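Local coordinates for protein alpha-L-rhamnosidase (PDB 6GSZ) that probably hydrolyses terminal non-reducing alpha-L-rhamnose residues of alpha-L-rhamnosides, acting as a glycoside hydrolase, at residues A[828-833]-A[863-868]; A[702-707]-A[767-772]; A[688-693]-A[715-720]. All blocks are in the same frame, centred on the assembly; numbering follows the deposited sequence. Where two conformers were deposited one is given.

Overall arrangement
After its beta-rich N-terminal domains the chain enters the helical six-hairpin glycosidase domain. There 688-693, in the loop between helices 671-687 and 699-708, opens contact 3; helix 699-708 opens contact 2 before helix 712-719 closes contact 3, and helix 768-775 closes contact 2. These two contacts therefore cross in sequence. They also touch in space: the ring of Phe-715 lies against Gly-703 and Trp-770, and Leu-719 packs on Leu-771. The centres of contacts 2 and 3 are about 12 Å apart. Contact 1 comes later, in series with both, joining strand 828-836 to strand 859-868 in the C-terminal beta domain, its centre about 23 Å from that of contact 2 and 27 Å from that of contact 3.

Contact 1 (A[828-833]-A[863-868]); sequences FDFHLV and YHVRCV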
ATOM      1  N   PHE A 828      -8.467  -9.478  38.820  1.00 53.96           N
ATOM      2  CA  PHE A 828      -9.503  -9.787  37.845  1.00 47.05           C
ATOM      3  C   PHE A 828      -9.321 -11.232  37.352  1.00 36.29           C
ATOM      4  O   PHE A 828      -8.248 -11.820  37.482  1.00 35.01           O
ATOM      5  CB  PHE A 828      -9.459  -8.765  36.701  1.00 56.40           C
ATOM      6  CG  PHE A 828     -10.226  -7.480  36.934  1.00 67.86           C
ATOM      7  CD1 PHE A 828     -11.580  -7.387  36.620  1.00 70.21           C
ATOM      8  CD2 PHE A 828      -9.596  -6.350  37.444  1.00 76.20           C
ATOM      9  CE1 PHE A 828     -12.285  -6.208  36.825  1.00 74.21           C
ATOM     10  CE2 PHE A 828     -10.300  -5.169  37.646  1.00 74.45           C
ATOM     11  CZ  PHE A 828     -11.643  -5.099  37.335  1.00 76.08           C
ATOM     12  N   ASP A 829     -10.398 -11.798  36.803  1.00 28.73           N
ATOM     13  CA  ASP A 829     -10.362 -13.014  36.069  1.00 26.36           C
ATOM     14  C   ASP A 829     -10.173 -12.662  34.584  1.00 24.07           C
ATOM     15  O   ASP A 829     -10.885 -11.797  34.067  1.00 26.32           O
ATOM     16  CB  ASP A 829     -11.661 -13.805  36.236  1.00 28.85           C
ATOM     17  CG  ASP A 829     -11.840 -14.354  37.624  1.00 38.57           C
ATOM     18  OD1 ASP A 829     -10.818 -14.403  38.339  1.00 38.53           O
ATOM     19  OD2 ASP A 829     -13.005 -14.673  37.913  1.00 41.87           O
ATOM     20  N   PHE A 830      -9.203 -13.323  33.943  1.00 21.38           N
ATOM     21  CA  PHE A 830      -8.849 -13.093  32.545  1.00 18.78           C
ATOM     22  C   PHE A 830      -9.234 -14.341  31.750  1.00 20.09           C
ATOM     23  O   PHE A 830      -8.905 -15.452  32.127  1.00 23.72           O
ATOM     24  CB  PHE A 830      -7.348 -12.812  32.429  1.00 20.91           C
ATOM     25  CG  PHE A 830      -6.829 -12.701  31.018  1.00 20.07           C
ATOM     26  CD1 PHE A 830      -7.007 -11.531  30.288  1.00 19.59           C
ATOM     27  CD2 PHE A 830      -6.178 -13.760  30.416  1.00 20.88           C
ATOM     28  CE1 PHE A 830      -6.523 -11.417  28.995  1.00 20.76           C
ATOM     29  CE2 PHE A 830      -5.681 -13.632  29.133  1.00 20.82           C
ATOM     30  CZ  PHE A 830      -5.866 -12.469  28.416  1.00 20.46           C
ATOM     31  N   HIS A 831      -9.894 -14.129  30.628  1.00 17.09           N
ATOM     32  CA  HIS A 831     -10.350 -15.209  29.765  1.00 17.24           C
ATOM     33  C   HIS A 831      -9.821 -14.942  28.363  1.00 16.14           C
ATOM     34  O   HIS A 831      -9.968 -13.812  27.871  1.00 16.65           O
ATOM     35  CB  HIS A 831     -11.880 -15.255  29.738  1.00 17.38           C
ATOM     36  CG  HIS A 831     -12.474 -15.194  31.101  1.00 19.26           C
ATOM     37  ND1 HIS A 831     -12.607 -16.299  31.934  1.00 22.86           N
ATOM     38  CD2 HIS A 831     -12.945 -14.132  31.789  1.00 23.07           C
ATOM     39  CE1 HIS A 831     -13.178 -15.908  33.065  1.00 27.48           C
ATOM     40  NE2 HIS A 831     -13.364 -14.583  33.017  1.00 25.47           N
ATOM     41  N   LEU A 832      -9.259 -15.972  27.730  1.00 14.92           N
ATOM     42  CA  LEU A 832      -8.695 -15.835  26.383  1.00 14.94           C
ATOM     43  C   LEU A 832      -9.052 -17.054  25.541  1.00 15.78           C
ATOM     44  O   LEU A 832      -8.823 -18.204  25.937  1.00 16.92           O
ATOM     45  CB  LEU A 832      -7.169 -15.711  26.508  1.00 16.76           C
ATOM     46  CG  LEU A 832      -6.368 -15.816  25.216  1.00 15.71           C
ATOM     47  CD1 LEU A 832      -6.627 -14.626  24.299  1.00 17.54           C
ATOM     48  CD2 LEU A 832      -4.857 -15.910  25.468  1.00 18.02           C
ATOM     49  N   VAL A 833      -9.527 -16.790  24.323  1.00 16.17           N
ATOM     50  CA  VAL A 833      -9.644 -17.780  23.282  1.00 16.59           C
ATOM     51  C   VAL A 833      -8.640 -17.428  22.191  1.00 15.44           C
ATOM     52  O   VAL A 833      -8.713 -16.324  21.618  1.00 16.34           O
ATOM     53  CB  VAL A 833     -11.071 -17.829  22.720  1.00 17.81           C
ATOM     54  CG1 VAL A 833     -11.203 -18.829  21.574  1.00 20.83           C
ATOM     55  CG2 VAL A 833     -12.072 -18.159  23.820  1.00 20.27           C
ATOM     56  N   TYR A 863      -8.189 -20.242  27.671  1.00 16.49           N
ATOM     57  CA  TYR A 863      -7.456 -20.056  28.926  1.00 16.75           C
ATOM     58  C   TYR A 863      -8.294 -19.232  29.908  1.00 16.65           C
ATOM     59  O   TYR A 863      -8.812 -18.180  29.562  1.00 17.39           O
ATOM     60  CB  TYR A 863      -6.107 -19.377  28.672  1.00 18.21           C
ATOM     61  CG  TYR A 863      -5.208 -20.095  27.694  1.00 17.29           C
ATOM     62  CD1 TYR A 863      -5.277 -19.863  26.331  1.00 18.69           C
ATOM     63  CD2 TYR A 863      -4.304 -21.040  28.145  1.00 17.78           C
ATOM     64  CE1 TYR A 863      -4.459 -20.551  25.454  1.00 19.47           C
ATOM     65  CE2 TYR A 863      -3.480 -21.729  27.276  1.00 20.09           C
ATOM     66  CZ  TYR A 863      -3.552 -21.478  25.922  1.00 19.97           C
ATOM     67  OH  TYR A 863      -2.754 -22.162  25.063  1.00 22.87           O
ATOM     68  N   HIS A 864      -8.395 -19.724  31.149  1.00 17.58           N
ATOM     69  CA  HIS A 864      -9.093 -18.993  32.172  1.00 18.55           C
ATOM     70  C   HIS A 864      -8.123 -18.778  33.317  1.00 18.66           C
ATOM     71  O   HIS A 864      -7.696 -19.759  33.919  1.00 24.08           O
ATOM     72  CB  HIS A 864     -10.372 -19.718  32.615  1.00 20.48           C
ATOM     73  CG  HIS A 864     -11.358 -19.873  31.517  1.00 21.36           C
ATOM     74  ND1 HIS A 864     -12.239 -18.862  31.164  1.00 25.12           N
ATOM     75  CD2 HIS A 864     -11.525 -20.849  30.610  1.00 21.83           C
ATOM     76  CE1 HIS A 864     -12.935 -19.252  30.107  1.00 25.90           C
ATOM     77  NE2 HIS A 864     -12.518 -20.465  29.752  1.00 25.82           N
ATOM     78  N   VAL A 865      -7.731 -17.527  33.549  1.00 19.45           N
ATOM     79  CA  VAL A 865      -6.753 -17.192  34.557  1.00 23.05           C
ATOM     80  C   VAL A 865      -7.461 -16.431  35.657  1.00 23.73           C
ATOM     81  O   VAL A 865      -7.900 -15.299  35.467  1.00 23.63           O
ATOM     82  CB  VAL A 865      -5.544 -16.398  34.032  1.00 27.81           C
ATOM     83  CG1 VAL A 865      -4.476 -16.314  35.109  1.00 34.23           C
ATOM     84  CG2 VAL A 865      -4.985 -17.019  32.768  1.00 28.39           C
ATOM     85  N   ARG A 866      -7.532 -17.061  36.832  1.00 29.21           N
ATOM     86  CA  ARG A 866      -8.279 -16.514  37.939  0.50 31.22           C
ATOM     87  C   ARG A 866      -7.328 -15.647  38.762  1.00 33.11           C
ATOM     88  O   ARG A 866      -6.175 -15.992  38.926  1.00 37.87           O
ATOM     89  CB  ARG A 866      -8.874 -17.607  38.836  0.50 31.17           C
ATOM     90  CG  ARG A 866     -10.039 -18.383  38.235  0.50 31.95           C
ATOM     91  CD  ARG A 866     -11.385 -17.679  38.241  0.50 31.63           C
ATOM     92  NE  ARG A 866     -12.442 -18.606  37.846  0.50 31.39           N
ATOM     93  CZ  ARG A 866     -13.734 -18.448  38.100  0.50 32.71           C
ATOM     94  NH1 ARG A 866     -14.177 -17.312  38.619  0.50 32.61           N
ATOM     95  NH2 ARG A 866     -14.580 -19.431  37.826  0.50 31.66           N
ATOM     96  N   CYS A 867      -7.828 -14.507  39.240  1.00 35.13           N
ATOM     97  CA  CYS A 867      -7.116 -13.655  40.224  1.00 43.04           C
ATOM     98  C   CYS A 867      -5.751 -13.197  39.680  1.00 40.46           C
ATOM     99  O   CYS A 867      -4.702 -13.360  40.324  1.00 43.91           O
ATOM    100  CB  CYS A 867      -6.946 -14.376  41.558  1.00 52.12           C
ATOM    101  SG  CYS A 867      -8.499 -15.034  42.237  1.00 54.24           S
ATOM    102  N   VAL A 868      -5.783 -12.614  38.482  1.00 41.12           N
ATOM    103  CA  VAL A 868      -4.590 -12.041  37.843  1.00 41.00           C
ATOM    104  C   VAL A 868      -4.245 -10.729  38.537  1.00 42.58           C
ATOM    105  O   VAL A 868      -5.114  -9.864  38.645  1.00 42.76           O
ATOM    106  CB  VAL A 868      -4.804 -11.742  36.349  1.00 40.00           C
ATOM    107  CG1 VAL A 868      -3.602 -11.012  35.752  1.00 43.47           C
ATOM    108  CG2 VAL A 868      -5.099 -12.994  35.556  1.00 41.11           C
TER
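The imidazoles of His-831 and His-864 meet rim to rim, their planes 62° apart, each ring receiving the other at its edge and neither covering the other's face. Trp-817 of the next strand stacks on the His-831 ring. The histidines form a non-hydrogen-bonded pair of an antiparallel ladder between strands 828-836 and 859-868, the latter the outermost strand of a five-stranded sheet in the C-terminal beta domain. ND1 of His-831 and ND1 of His-864 are 2.7 Å apart in a nearly straight hydrogen bond whose donor could be either. The outer nitrogens are held as well, His-831 NE2 by Asp-819 and His-864 NE2 by Glu-862, which fixes the turn of both rings.

On the other face of the sheet the side chains are mainly apolar. Phe-830 brings CD2, at its ring edge, to within 4.2 Å of Val-865 CG2, while its CB meets Val-868 CG2 on the same face of the sheet. Leu-832 lies alongside Tyr-863, and Val-844 touches both.

The ladder is regular from Leu-832 to Phe-830, where paired N-H...O bonds link Phe-830 and Val-865. It then slips by one residue: Cys-867 and Val-868 both face Phe-828 in a G1 beta bulge, with positive phi at Cys-867, whose SG is joined covalently to a bound dimercaptobutanediol, probably from the crystallisation liquor. Asp-829 fastens this end with both oxygens. Its OD1 accepts the backbone N of Cys-867 at 3.1 Å, and its OD2 forms a salt bridge with Arg-866 NH1 at 3.0 Å, NH1 coming to OD2 from above the carboxylate plane.

Contact 2 (A[702-707]-A[767-772]); sequences LGHTLS and VGSWLH
His-704 with Ser-769 and Trp-770 with Ser-707 form the two side-chain hydrogen bonds between helix 699-708 and helix 768-775; the axes of the two short segments approach to 9.4 Å, their directions 42° apart. In the first, His-704 NE2 and Ser-769 OG lie 2.8 Å apart in an almost straight bond whose donor is not fixed; the hydroxyl meets the imidazole edge near its plane and is also hydrogen-bonded to the backbone O of Ser-766. In the second, the indole N-H of Trp-770 points to Ser-707 OG, NE1 to OG 2.9 Å, with the oxygen close to the ring plane. That hydroxyl is shared with Ser-712 OG, so it ties the indole to the start of helix 712-719.

Packing is led by the same tryptophan. With CG anti to the backbone N (chi1 -164°), its indole reaches across to Gly-703, where CD1 comes within 3.3 Å of the glycine C. CD1 also lies over one face of the His-704 ring, near its rim, the two rings being inclined at 57°. Phe-715 and Tyr-716 meet the indole edge-to-face.

This pairing of helices through buried side-chain hydrogen bonds and an indole lies in the helical six-hairpin glycosidase domain, an (alpha/alpha)6 barrel.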
ATOM      1  N   LEU A 702       7.030   4.239  20.053  1.00 12.28           N
ATOM      2  CA  LEU A 702       6.845   4.683  21.440  1.00 14.07           C
ATOM      3  C   LEU A 702       6.133   3.618  22.281  1.00 12.77           C
ATOM      4  O   LEU A 702       6.578   3.260  23.373  1.00 13.22           O
ATOM      5  CB  LEU A 702       6.092   6.015  21.473  1.00 15.21           C
ATOM      6  CG  LEU A 702       5.876   6.605  22.862  1.00 17.09           C
ATOM      7  CD1 LEU A 702       7.211   6.857  23.565  1.00 20.10           C
ATOM      8  CD2 LEU A 702       5.068   7.893  22.765  1.00 19.06           C
ATOM      9  N   GLY A 703       4.999   3.086  21.829  1.00 12.31           N
ATOM     10  CA  GLY A 703       4.273   2.090  22.589  1.00 13.36           C
ATOM     11  C   GLY A 703       5.089   0.830  22.775  1.00 12.97           C
ATOM     12  O   GLY A 703       5.089   0.231  23.862  1.00 13.57           O
ATOM     13  N   HIS A 704       5.783   0.393  21.730  1.00 12.76           N
ATOM     14  CA  HIS A 704       6.583  -0.817  21.794  1.00 13.62           C
ATOM     15  C   HIS A 704       7.739  -0.641  22.764  1.00 13.29           C
ATOM     16  O   HIS A 704       8.131  -1.609  23.444  1.00 14.54           O
ATOM     17  CB  HIS A 704       7.092  -1.239  20.424  1.00 14.05           C
ATOM     18  CG  HIS A 704       5.973  -1.584  19.518  1.00 13.03           C
ATOM     19  ND1 HIS A 704       5.120  -2.632  19.780  1.00 15.87           N
ATOM     20  CD2 HIS A 704       5.522  -0.988  18.391  1.00 15.13           C
ATOM     21  CE1 HIS A 704       4.201  -2.691  18.822  1.00 13.50           C
ATOM     22  NE2 HIS A 704       4.418  -1.679  17.970  1.00 14.18           N
ATOM     23  N   THR A 705       8.277   0.570  22.861  1.00 12.82           N
ATOM     24  CA  THR A 705       9.379   0.852  23.742  1.00 12.92           C
ATOM     25  C   THR A 705       8.886   0.742  25.186  1.00 13.21           C
ATOM     26  O   THR A 705       9.537   0.123  26.065  1.00 14.31           O
ATOM     27  CB  THR A 705       9.984   2.237  23.490  1.00 14.78           C
ATOM     28  OG1 THR A 705      10.488   2.308  22.149  1.00 15.55           O
ATOM     29  CG2 THR A 705      11.093   2.558  24.467  1.00 14.54           C
ATOM     30  N   LEU A 706       7.734   1.360  25.484  1.00 13.63           N
ATOM     31  CA  LEU A 706       7.213   1.345  26.836  1.00 14.54           C
ATOM     32  C   LEU A 706       6.875  -0.088  27.234  1.00 14.58           C
ATOM     33  O   LEU A 706       7.210  -0.533  28.354  1.00 14.84           O
ATOM     34  CB  LEU A 706       6.005   2.288  26.952  1.00 15.27           C
ATOM     35  CG  LEU A 706       6.365   3.768  26.928  1.00 16.28           C
ATOM     36  CD1 LEU A 706       5.135   4.594  26.605  1.00 19.10           C
ATOM     37  CD2 LEU A 706       6.967   4.196  28.254  1.00 18.15           C
ATOM     38  N   SER A 707       6.248  -0.856  26.359  1.00 14.25           N
ATOM     39  CA  SER A 707       5.906  -2.250  26.667  1.00 14.46           C
ATOM     40  C   SER A 707       7.169  -3.102  26.857  1.00 14.37           C
ATOM     41  O   SER A 707       7.194  -3.978  27.721  1.00 15.64           O
ATOM     42  CB  SER A 707       5.013  -2.834  25.593  1.00 14.41           C
ATOM     43  OG  SER A 707       3.758  -2.167  25.588  1.00 15.43           O
ATOM     44  N   VAL A 767       0.678   3.631  15.390  1.00 12.49           N
ATOM     45  CA  VAL A 767       0.211   3.081  16.669  1.00 12.39           C
ATOM     46  C   VAL A 767      -0.602   1.799  16.458  1.00 12.59           C
ATOM     47  O   VAL A 767      -0.752   1.006  17.395  1.00 12.70           O
ATOM     48  CB  VAL A 767      -0.587   4.114  17.484  1.00 12.88           C
ATOM     49  CG1 VAL A 767      -1.948   4.394  16.879  1.00 14.77           C
ATOM     50  CG2 VAL A 767      -0.716   3.693  18.941  1.00 13.61           C
ATOM     51  N   GLY A 768      -1.100   1.521  15.248  1.00 12.40           N
ATOM     52  CA  GLY A 768      -1.899   0.352  14.982  1.00 11.37           C
ATOM     53  C   GLY A 768      -1.189  -0.928  15.389  1.00 11.05           C
ATOM     54  O   GLY A 768      -1.825  -1.881  15.887  1.00 11.97           O
ATOM     55  N   SER A 769       0.118  -1.002  15.148  1.00 11.27           N
ATOM     56  CA  SER A 769       0.873  -2.215  15.512  1.00 11.43           C
ATOM     57  C   SER A 769       0.821  -2.503  17.003  1.00 10.99           C
ATOM     58  O   SER A 769       0.920  -3.664  17.383  1.00 12.40           O
ATOM     59  CB  SER A 769       2.306  -2.172  15.031  1.00 11.76           C
ATOM     60  OG  SER A 769       3.035  -1.120  15.610  1.00 12.77           O
ATOM     61  N   TRP A 770       0.721  -1.455  17.821  1.00 11.07           N
ATOM     62  CA  TRP A 770       0.609  -1.670  19.270  1.00 11.47           C
ATOM     63  C   TRP A 770      -0.773  -2.252  19.587  1.00 12.85           C
ATOM     64  O   TRP A 770      -0.925  -3.130  20.465  1.00 13.28           O
ATOM     65  CB  TRP A 770       0.870  -0.380  20.053  1.00 11.42           C
ATOM     66  CG  TRP A 770       1.149  -0.594  21.507  1.00 13.39           C
ATOM     67  CD1 TRP A 770       2.371  -0.846  22.039  1.00 12.88           C
ATOM     68  CD2 TRP A 770       0.215  -0.501  22.590  1.00 14.09           C
ATOM     69  NE1 TRP A 770       2.255  -0.982  23.390  1.00 14.43           N
ATOM     70  CE2 TRP A 770       0.948  -0.812  23.758  1.00 12.81           C
ATOM     71  CE3 TRP A 770      -1.160  -0.256  22.702  1.00 14.86           C
ATOM     72  CZ2 TRP A 770       0.358  -0.823  25.018  1.00 15.72           C
ATOM     73  CZ3 TRP A 770      -1.737  -0.274  23.952  1.00 16.90           C
ATOM     74  CH2 TRP A 770      -0.984  -0.544  25.094  1.00 15.82           C
ATOM     75  N   LEU A 771      -1.817  -1.761  18.927  1.00 12.30           N
ATOM     76  CA  LEU A 771      -3.150  -2.355  19.079  1.00 12.50           C
ATOM     77  C   LEU A 771      -3.115  -3.844  18.718  1.00 12.39           C
ATOM     78  O   LEU A 771      -3.631  -4.703  19.435  1.00 13.99           O
ATOM     79  CB  LEU A 771      -4.172  -1.632  18.207  1.00 12.99           C
ATOM     80  CG  LEU A 771      -4.271  -0.114  18.357  1.00 16.53           C
ATOM     81  CD1 LEU A 771      -5.374   0.450  17.466  1.00 15.76           C
ATOM     82  CD2 LEU A 771      -4.435   0.409  19.733  1.00 18.25           C
ATOM     83  N   HIS A 772      -2.435  -4.170  17.633  1.00 12.12           N
ATOM     84  CA  HIS A 772      -2.407  -5.539  17.140  1.00 12.59           C
ATOM     85  C   HIS A 772      -1.607  -6.430  18.098  1.00 11.72           C
ATOM     86  O   HIS A 772      -2.018  -7.594  18.351  1.00 13.35           O
ATOM     87  CB  HIS A 772      -1.799  -5.628  15.726  1.00 12.63           C
ATOM     88  CG  HIS A 772      -2.461  -4.774  14.687  1.00 11.80           C
ATOM     89  ND1 HIS A 772      -1.730  -4.252  13.645  1.00 11.88           N
ATOM     90  CD2 HIS A 772      -3.742  -4.367  14.531  1.00 12.44           C
ATOM     91  CE1 HIS A 772      -2.574  -3.564  12.882  1.00 13.15           C
ATOM     92  NE2 HIS A 772      -3.815  -3.617  13.397  1.00 12.45           N
TER

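Contact 3 (A[688-693]-A[715-720]); sequences NDYKVG and FYSMLR
This is a loop-to-helix contact in the helical glycosidase domain, made by apolar packing and two bridging waters: the turn that follows helix 671-687 lies against helix 712-719. A Schellman motif with Asp-689 as its C-prime residue ends the first helix, and a type I' turn from Asn-688 to Lys-691 brings Tyr-690 onto the second.

The phenol ring of Tyr-690 lies flat over Ser-717, whose CB makes a CH-pi contact 3.6 Å from the ring centroid and 21° off its normal, displaced toward the CD1 side. Water 2 links Tyr-690 OH and Ser-717 OG beyond the ring. On the backbone, Tyr-690 O receives a CA-H...O contact from Met-718 CA at 3.3 Å, and water 1 donates to both Tyr-690 O and Met-718 O.

Most of the apolar packing is by Met-718. Its chain bends at the last torsion (chi3 76°), which lays CE against the loop, 3.6 Å from Val-692 CA and 4.1 Å from Val-692 CG1. Within the turn, Asn-688 ND2 donates a hydrogen bond to Lys-691 O (2.9 Å), from above the carbonyl plane.

Ile-685 of helix 671-687 touches both Tyr-690 and Met-718, while Leu-702 of helix 699-708 packs on Met-718, so that this side chain of helix 712-719 sits between helices 671-687 and 699-708 and the loop joining them.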
ATOM      1  N   ASN A 688       3.719  15.420  31.256  1.00 21.83           N
ATOM      2  CA  ASN A 688       3.066  15.987  30.078  1.00 19.67           C
ATOM      3  C   ASN A 688       1.589  15.606  29.993  1.00 18.35           C
ATOM      4  O   ASN A 688       0.987  15.735  28.930  1.00 19.04           O
ATOM      5  CB  ASN A 688       3.788  15.495  28.818  1.00 19.72           C
ATOM      6  CG  ASN A 688       3.591  16.403  27.621  1.00 19.98           C
ATOM      7  OD1 ASN A 688       3.684  17.617  27.775  1.00 23.92           O
ATOM      8  ND2 ASN A 688       3.366  15.830  26.437  1.00 19.01           N
ATOM      9  N   ASP A 689       0.975  15.141  31.083  1.00 19.78           N
ATOM     10  CA  ASP A 689      -0.433  14.713  31.126  1.00 19.59           C
ATOM     11  C   ASP A 689      -0.712  13.647  30.059  1.00 19.91           C
ATOM     12  O   ASP A 689      -1.803  13.577  29.496  1.00 20.35           O
ATOM     13  CB  ASP A 689      -1.372  15.916  31.012  1.00 24.50           C
ATOM     14  CG  ASP A 689      -1.389  16.827  32.223  1.00 36.97           C
ATOM     15  OD1 ASP A 689      -1.208  16.320  33.352  1.00 41.17           O
ATOM     16  OD2 ASP A 689      -1.575  18.031  32.015  1.00 47.82           O
ATOM     17  N   TYR A 690       0.291  12.790  29.819  1.00 17.63           N
ATOM     18  CA  TYR A 690       0.202  11.628  28.923  1.00 17.87           C
ATOM     19  C   TYR A 690      -0.038  12.020  27.455  1.00 17.13           C
ATOM     20  O   TYR A 690      -0.369  11.157  26.643  1.00 18.79           O
ATOM     21  CB  TYR A 690      -0.854  10.619  29.384  1.00 18.10           C
ATOM     22  CG  TYR A 690      -0.497   9.992  30.715  1.00 20.26           C
ATOM     23  CD1 TYR A 690       0.362   8.905  30.796  1.00 21.33           C
ATOM     24  CD2 TYR A 690      -0.983  10.515  31.912  1.00 22.81           C
ATOM     25  CE1 TYR A 690       0.702   8.324  32.010  1.00 21.00           C
ATOM     26  CE2 TYR A 690      -0.644   9.943  33.135  1.00 22.78           C
ATOM     27  CZ  TYR A 690       0.189   8.837  33.179  1.00 23.25           C
ATOM     28  OH  TYR A 690       0.521   8.218  34.361  1.00 25.44           O
ATOM     29  N   LYS A 691       0.191  13.276  27.113  1.00 17.23           N
ATOM     30  CA  LYS A 691       0.087  13.727  25.724  1.00 17.05           C
ATOM     31  C   LYS A 691       1.330  13.275  24.963  1.00 16.87           C
ATOM     32  O   LYS A 691       2.457  13.235  25.481  1.00 16.27           O
ATOM     33  CB  LYS A 691      -0.043  15.245  25.657  1.00 18.43           C
ATOM     34  CG  LYS A 691      -1.322  15.762  26.288  0.50 21.35           C
ATOM     35  CD  LYS A 691      -1.382  17.260  26.440  0.50 22.88           C
ATOM     36  CE  LYS A 691      -2.748  17.706  26.914  0.50 30.08           C
ATOM     37  NZ  LYS A 691      -2.690  18.291  28.272  0.50 34.29           N
ATOM     38  N   VAL A 692       1.115  12.902  23.708  1.00 16.07           N
ATOM     39  CA  VAL A 692       2.193  12.397  22.849  0.50 16.55           C
ATOM     40  C   VAL A 692       3.185  13.522  22.600  1.00 15.82           C
ATOM     41  O   VAL A 692       2.787  14.686  22.389  1.00 16.16           O
ATOM     42  CB  VAL A 692       1.671  11.867  21.503  0.50 19.85           C
ATOM     43  CG1 VAL A 692       0.550  10.877  21.676  0.50 23.27           C
ATOM     44  CG2 VAL A 692       1.249  12.993  20.579  0.50 20.41           C
ATOM     45  N   GLY A 693       4.468  13.179  22.573  1.00 15.50           N
ATOM     46  CA  GLY A 693       5.531  14.126  22.418  1.00 14.14           C
ATOM     47  C   GLY A 693       6.501  13.803  21.290  1.00 14.89           C
ATOM     48  O   GLY A 693       7.485  14.482  21.133  1.00 15.38           O
ATOM     49  N   PHE A 715       1.473   3.587  28.505  1.00 14.86           N
ATOM     50  CA  PHE A 715       1.090   3.796  27.105  1.00 14.55           C
ATOM     51  C   PHE A 715      -0.431   3.777  26.997  1.00 14.88           C
ATOM     52  O   PHE A 715      -1.000   4.534  26.217  1.00 15.46           O
ATOM     53  CB  PHE A 715       1.736   2.800  26.131  1.00 13.94           C
ATOM     54  CG  PHE A 715       1.559   3.274  24.706  1.00 14.57           C
ATOM     55  CD1 PHE A 715       2.222   4.416  24.283  1.00 14.67           C
ATOM     56  CD2 PHE A 715       0.716   2.628  23.827  1.00 14.50           C
ATOM     57  CE1 PHE A 715       2.037   4.891  22.990  1.00 14.99           C
ATOM     58  CE2 PHE A 715       0.566   3.076  22.515  1.00 15.16           C
ATOM     59  CZ  PHE A 715       1.237   4.205  22.105  1.00 16.24           C
ATOM     60  N   TYR A 716      -1.090   2.862  27.723  1.00 15.60           N
ATOM     61  CA  TYR A 716      -2.552   2.858  27.726  1.00 14.78           C
ATOM     62  C   TYR A 716      -3.073   4.255  28.116  1.00 17.04           C
ATOM     63  O   TYR A 716      -4.104   4.722  27.579  1.00 17.26           O
ATOM     64  CB  TYR A 716      -3.110   1.779  28.660  1.00 14.82           C
ATOM     65  CG  TYR A 716      -3.376   0.428  28.041  1.00 14.10           C
ATOM     66  CD1 TYR A 716      -4.338   0.232  27.052  1.00 15.88           C
ATOM     67  CD2 TYR A 716      -2.707  -0.689  28.487  1.00 14.64           C
ATOM     68  CE1 TYR A 716      -4.598  -1.029  26.530  1.00 16.41           C
ATOM     69  CE2 TYR A 716      -2.975  -1.963  27.993  1.00 16.69           C
ATOM     70  CZ  TYR A 716      -3.938  -2.148  27.026  1.00 15.21           C
ATOM     71  OH  TYR A 716      -4.221  -3.399  26.545  1.00 17.65           O
ATOM     72  N   SER A 717      -2.419   4.891  29.096  1.00 16.06           N
ATOM     73  CA  SER A 717      -2.869   6.220  29.538  1.00 16.77           C
ATOM     74  C   SER A 717      -2.680   7.237  28.407  1.00 17.51           C
ATOM     75  O   SER A 717      -3.534   8.091  28.229  1.00 18.85           O
ATOM     76  CB  SER A 717      -2.190   6.643  30.804  1.00 17.77           C
ATOM     77  OG  SER A 717      -2.572   5.791  31.874  1.00 21.55           O
ATOM     78  N   MET A 718      -1.562   7.134  27.657  1.00 16.04           N
ATOM     79  CA  MET A 718      -1.388   7.982  26.468  1.00 15.06           C
ATOM     80  C   MET A 718      -2.481   7.693  25.436  1.00 15.19           C
ATOM     81  O   MET A 718      -3.075   8.630  24.859  1.00 16.89           O
ATOM     82  CB  MET A 718      -0.028   7.730  25.811  1.00 16.34           C
ATOM     83  CG  MET A 718       1.144   8.009  26.716  1.00 15.93           C
ATOM     84  SD  MET A 718       2.719   8.000  25.833  1.00 17.00           S
ATOM     85  CE  MET A 718       2.600   9.570  25.016  1.00 17.81           C
ATOM     86  N   LEU A 719      -2.749   6.422  25.182  1.00 14.82           N
ATOM     87  CA  LEU A 719      -3.699   6.019  24.135  1.00 15.73           C
ATOM     88  C   LEU A 719      -5.117   6.490  24.445  1.00 17.08           C
ATOM     89  O   LEU A 719      -5.858   6.827  23.517  1.00 18.08           O
ATOM     90  CB  LEU A 719      -3.642   4.502  23.963  1.00 17.16           C
ATOM     91  CG  LEU A 719      -4.516   3.915  22.862  1.00 17.08           C
ATOM     92  CD1 LEU A 719      -4.088   4.446  21.498  1.00 18.43           C
ATOM     93  CD2 LEU A 719      -4.469   2.406  22.879  1.00 19.13           C
ATOM     94  N   ARG A 720      -5.456   6.629  25.730  1.00 18.58           N
ATOM     95  CA  ARG A 720      -6.799   7.043  26.136  1.00 18.83           C
ATOM     96  C   ARG A 720      -6.952   8.569  26.182  1.00 19.61           C
ATOM     97  O   ARG A 720      -8.095   9.033  26.349  1.00 21.36           O
ATOM     98  CB  ARG A 720      -7.140   6.429  27.496  1.00 20.27           C
ATOM     99  CG  ARG A 720      -7.258   4.919  27.457  1.00 22.17           C
ATOM    100  CD  ARG A 720      -7.477   4.331  28.830  1.00 27.06           C
ATOM    101  NE  ARG A 720      -8.638   4.913  29.489  1.00 31.62           N
ATOM    102  CZ  ARG A 720      -8.981   4.659  30.741  1.00 33.78           C
ATOM    103  NH1 ARG A 720      -8.090   4.148  31.574  1.00 33.59           N
ATOM    104  NH2 ARG A 720     -10.220   4.896  31.136  1.00 40.88           N
TER
HETATM  105  O   HOH W   1      -1.445  10.817  24.023  1.00 19.96           O
HETATM  106  O   HOH W   2      -0.381   5.247  33.748  1.00 36.54           O